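Local coordinates for putative xanthine dehydrogenase YAGS fad-binding subunit (Escherichia coli, PDB 5G5G), which binds a molybdenum ion and pterin cytosine dinucleotide, and probably oxidises aldehydes as part of a periplasmic aldehyde oxidase, at residues A284-R290 / I302-S308. Residues are numbered along the deposited sequence; the frame is centred on the assembly and turned at random.
Sequences ATLQHLR and ISHESWS
The imidazole of His304 receives Gln287 at its edge and, in one modelled conformer, Leu289 over one face. Amide and ring lie nearly coplanar, 5° apart, and NE2 of His304 donates to a lone pair of Gln287 OE1 at 2.7 Å. That conformer of Leu289 brings CD2 onto the ring, a CH-pi contact that is doubtful for the other. With CG of His304 anti to the backbone N (chi1 -169°), the ring reaches Gln287, while its ND1 is hydrogen-bonded to Ser323 OG. Replacing His304 with alanine would probably leave Gln287 OE1 and Ser323 OG without their histidine partner. Gln287 NE2 is held in turn by Thr285 OG1 (2.9 Å) and the carbonyl of Pro356, fixing the amide's rotation.

On the other face of the sheet, Trp307 meets Leu286 O and His288 CB at its edge; its NE1 donates a hydrogen bond to Val150 O. One water joins His288 O to Ser303 OG, and another links Ser303 OG to Arg290 NH1. Paired backbone bonds, such as Trp307 N to Leu286 O (2.8 Å), set the antiparallel register. The pair is a worked example of a beta hairpin inside a mixed sheet of the molybdopterin-binding domain, flanked by strands 331-340 and 174-182.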
ATOM      1  N   ALA C 284      -2.778  -2.813  17.078  1.00 12.41           N
ATOM      2  CA  ALA C 284      -1.834  -2.039  17.834  1.00 12.83           C
ATOM      3  C   ALA C 284      -1.366  -2.873  19.012  1.00 13.23           C
ATOM      4  O   ALA C 284      -2.107  -3.780  19.488  1.00 13.61           O
ATOM      5  CB  ALA C 284      -2.449  -0.748  18.356  1.00 13.58           C
ATOM      6  N   THR C 285      -0.148  -2.598  19.471  1.00 13.12           N
ATOM      7  CA  THR C 285       0.372  -3.218  20.680  1.00 13.32           C
ATOM      8  C   THR C 285       0.919  -2.178  21.667  1.00 13.45           C
ATOM      9  O   THR C 285       1.316  -1.089  21.311  1.00 13.27           O
ATOM     10  CB  THR C 285       1.481  -4.298  20.429  1.00 13.40           C
ATOM     11  OG1 THR C 285       2.691  -3.652  19.980  1.00 13.76           O
ATOM     12  CG2 THR C 285       1.015  -5.333  19.379  1.00 13.73           C
ATOM     13  N   LEU C 286       0.995  -2.590  22.924  1.00 13.98           N
ATOM     14  CA  LEU C 286       1.628  -1.821  23.998  1.00 14.95           C
ATOM     15  C   LEU C 286       2.464  -2.884  24.745  1.00 14.38           C
ATOM     16  O   LEU C 286       1.905  -3.839  25.280  1.00 14.99           O
ATOM     17  CB  LEU C 286       0.566  -1.151  24.862  1.00 16.05           C
ATOM     18  CG  LEU C 286       1.002  -0.199  25.969  1.00 18.42           C
ATOM     19  CD1 LEU C 286      -0.193   0.631  26.418  1.00 20.03           C
ATOM     20  CD2 LEU C 286       1.615  -0.926  27.160  1.00 19.44           C
ATOM     21  N   GLN C 287       3.773  -2.757  24.705  1.00 13.95           N
ATOM     22  CA  GLN C 287       4.660  -3.831  25.148  1.00 13.79           C
ATOM     23  C   GLN C 287       5.600  -3.357  26.252  1.00 14.50           C
ATOM     24  O   GLN C 287       6.172  -2.263  26.149  1.00 14.65           O
ATOM     25  CB  GLN C 287       5.485  -4.341  23.996  1.00 13.46           C
ATOM     26  CG  GLN C 287       4.650  -4.837  22.809  1.00 13.20           C
ATOM     27  CD  GLN C 287       5.507  -5.354  21.699  1.00 12.88           C
ATOM     28  OE1 GLN C 287       6.357  -6.236  21.879  1.00 13.03           O
ATOM     29  NE2 GLN C 287       5.252  -4.867  20.533  1.00 12.79           N
ATOM     30  N   HIS C 288       5.794  -4.202  27.247  1.00 14.58           N
ATOM     31  CA  HIS C 288       6.670  -3.874  28.380  1.00 15.25           C
ATOM     32  C   HIS C 288       7.787  -4.918  28.435  1.00 14.82           C
ATOM     33  O   HIS C 288       7.506  -6.112  28.602  1.00 14.58           O
ATOM     34  CB  HIS C 288       5.835  -3.850  29.654  1.00 16.56           C
ATOM     35  CG  HIS C 288       6.582  -3.369  30.850  1.00 18.09           C
ATOM     36  ND1 HIS C 288       6.213  -3.698  32.134  1.00 20.08           N
ATOM     37  CD2 HIS C 288       7.686  -2.600  30.960  1.00 18.60           C
ATOM     38  CE1 HIS C 288       7.054  -3.128  32.990  1.00 20.55           C
ATOM     39  NE2 HIS C 288       7.957  -2.454  32.297  1.00 19.46           N
ATOM     40  N   LEU C 289       9.038  -4.463  28.305  0.50 14.70           N
ATOM     41  CA  LEU C 289      10.212  -5.327  28.255  0.50 14.50           C
ATOM     42  C   LEU C 289      11.148  -4.988  29.401  0.50 15.04           C
ATOM     43  O   LEU C 289      11.525  -3.815  29.578  0.50 14.77           O
ATOM     44  CB  LEU C 289      10.937  -5.141  26.931  0.50 14.34           C
ATOM     45  CG  LEU C 289      10.362  -6.016  25.827  0.50 13.83           C
ATOM     46  CD1 LEU C 289      10.745  -5.483  24.456  0.50 13.98           C
ATOM     47  CD2 LEU C 289      10.862  -7.438  25.954  0.50 14.04           C
ATOM     48  N   ARG C 290      11.512  -6.013  30.170  1.00 15.15           N
ATOM     49  CA  ARG C 290      12.458  -5.871  31.269  1.00 16.00           C
ATOM     50  C   ARG C 290      13.533  -6.941  31.019  1.00 15.68           C
ATOM     51  O   ARG C 290      13.223  -8.151  31.016  1.00 15.66           O
ATOM     52  CB  ARG C 290      11.775  -6.056  32.606  1.00 17.54           C
ATOM     53  CG  ARG C 290      10.599  -5.095  32.802  1.00 19.04           C
ATOM     54  CD  ARG C 290       9.757  -5.566  33.961  1.00 20.82           C
ATOM     55  NE  ARG C 290      10.396  -5.223  35.176  1.00 23.29           N
ATOM     56  CZ  ARG C 290      10.142  -5.775  36.380  1.00 26.40           C
ATOM     57  NH1 ARG C 290       9.241  -6.779  36.530  1.00 27.06           N
ATOM     58  NH2 ARG C 290      10.791  -5.321  37.451  1.00 26.67           N
ATOM     59  N   ILE C 302      14.693 -12.175  31.356  1.00 17.26           N
ATOM     60  CA  ILE C 302      13.957 -11.557  30.258  1.00 17.41           C
ATOM     61  C   ILE C 302      12.470 -11.691  30.527  1.00 16.70           C
ATOM     62  O   ILE C 302      11.956 -12.774  30.799  1.00 16.08           O
ATOM     63  CB  ILE C 302      14.344 -12.117  28.860  1.00 18.86           C
ATOM     64  CG1 ILE C 302      13.526 -11.409  27.765  1.00 18.91           C
ATOM     65  CG2 ILE C 302      14.190 -13.655  28.769  1.00 19.49           C
ATOM     66  CD1 ILE C 302      14.173 -11.612  26.408  1.00 20.09           C
ATOM     67  N   SER C 303      11.788 -10.560  30.526  1.00 16.31           N
ATOM     68  CA  SER C 303      10.356 -10.476  30.723  1.00 16.03           C
ATOM     69  C   SER C 303       9.782  -9.661  29.559  1.00 15.40           C
ATOM     70  O   SER C 303      10.294  -8.561  29.210  1.00 14.78           O
ATOM     71  CB  SER C 303       9.994  -9.816  32.039  1.00 16.82           C
ATOM     72  OG  SER C 303       8.573  -9.531  32.148  1.00 16.97           O
ATOM     73  N   HIS C 304       8.739 -10.198  28.920  1.00 14.87           N
ATOM     74  CA  HIS C 304       8.090  -9.468  27.822  1.00 14.68           C
ATOM     75  C   HIS C 304       6.580  -9.658  27.992  1.00 15.12           C
ATOM     76  O   HIS C 304       6.079 -10.799  27.999  1.00 15.33           O
ATOM     77  CB  HIS C 304       8.566 -10.007  26.497  1.00 14.26           C
ATOM     78  CG  HIS C 304       8.175  -9.194  25.302  1.00 13.77           C
ATOM     79  ND1 HIS C 304       8.711  -9.444  24.061  1.00 13.92           N
ATOM     80  CD2 HIS C 304       7.311  -8.168  25.145  1.00 13.63           C
ATOM     81  CE1 HIS C 304       8.207  -8.587  23.191  1.00 13.28           C
ATOM     82  NE2 HIS C 304       7.336  -7.817  23.819  1.00 13.39           N
ATOM     83  N   GLU C 305       5.878  -8.557  28.212  1.00 15.58           N
ATOM     84  CA  GLU C 305       4.402  -8.596  28.257  1.00 15.92           C
ATOM     85  C   GLU C 305       3.886  -7.702  27.140  1.00 15.79           C
ATOM     86  O   GLU C 305       4.485  -6.682  26.845  1.00 15.79           O
ATOM     87  CB  GLU C 305       3.874  -8.167  29.606  1.00 17.75           C
ATOM     88  CG  GLU C 305       4.267  -9.113  30.715  1.00 19.02           C
ATOM     89  CD  GLU C 305       3.652  -8.796  32.051  1.00 21.34           C
ATOM     90  OE1 GLU C 305       3.291  -7.636  32.310  1.00 21.96           O
ATOM     91  OE2 GLU C 305       3.513  -9.745  32.859  1.00 22.57           O
ATOM     92  N   SER C 306       2.815  -8.121  26.496  1.00 15.03           N
ATOM     93  CA  SER C 306       2.192  -7.341  25.439  1.00 14.71           C
ATOM     94  C   SER C 306       0.691  -7.271  25.585  1.00 14.97           C
ATOM     95  O   SER C 306       0.031  -8.280  25.900  1.00 14.93           O
ATOM     96  CB  SER C 306       2.544  -7.944  24.085  1.00 14.59           C
ATOM     97  OG  SER C 306       2.103  -7.084  23.036  1.00 14.52           O
ATOM     98  N   TRP C 307       0.178  -6.066  25.411  1.00 14.40           N
ATOM     99  CA  TRP C 307      -1.262  -5.792  25.386  1.00 14.50           C
ATOM    100  C   TRP C 307      -1.676  -5.487  23.946  1.00 14.31           C
ATOM    101  O   TRP C 307      -1.005  -4.747  23.238  1.00 14.16           O
ATOM    102  CB  TRP C 307      -1.568  -4.567  26.244  1.00 14.95           C
ATOM    103  CG  TRP C 307      -1.650  -4.814  27.692  1.00 15.54           C
ATOM    104  CD1 TRP C 307      -2.769  -4.916  28.435  1.00 16.06           C
ATOM    105  CD2 TRP C 307      -0.540  -4.922  28.611  1.00 16.12           C
ATOM    106  NE1 TRP C 307      -2.427  -5.148  29.777  1.00 16.75           N
ATOM    107  CE2 TRP C 307      -1.068  -5.124  29.890  1.00 16.72           C
ATOM    108  CE3 TRP C 307       0.852  -4.902  28.449  1.00 16.25           C
ATOM    109  CZ2 TRP C 307      -0.230  -5.315  31.042  1.00 17.48           C
ATOM    110  CZ3 TRP C 307       1.676  -5.104  29.563  1.00 16.52           C
ATOM    111  CH2 TRP C 307       1.135  -5.314  30.821  1.00 17.00           C
ATOM    112  N   SER C 308      -2.799  -6.043  23.530  1.00 14.24           N
ATOM    113  CA  SER C 308      -3.457  -5.691  22.266  1.00 14.38           C
ATOM    114  C   SER C 308      -4.949  -5.845  22.537  1.00 14.86           C
ATOM    115  O   SER C 308      -5.341  -6.410  23.579  1.00 15.55           O
ATOM    116  CB  SER C 308      -3.015  -6.609  21.093  1.00 14.34           C
ATOM    117  OG  SER C 308      -3.542  -7.948  21.248  1.00 14.60           O
TER
HETATM  118  O   HOH W   1       7.927  -7.161  31.337  1.00 16.83           O
HETATM  119  O   HOH W   2       5.705  -6.216  32.635  1.00 31.75           O
HETATM  120  O   HOH W   3       7.790  -8.665  34.827  1.00 33.62           O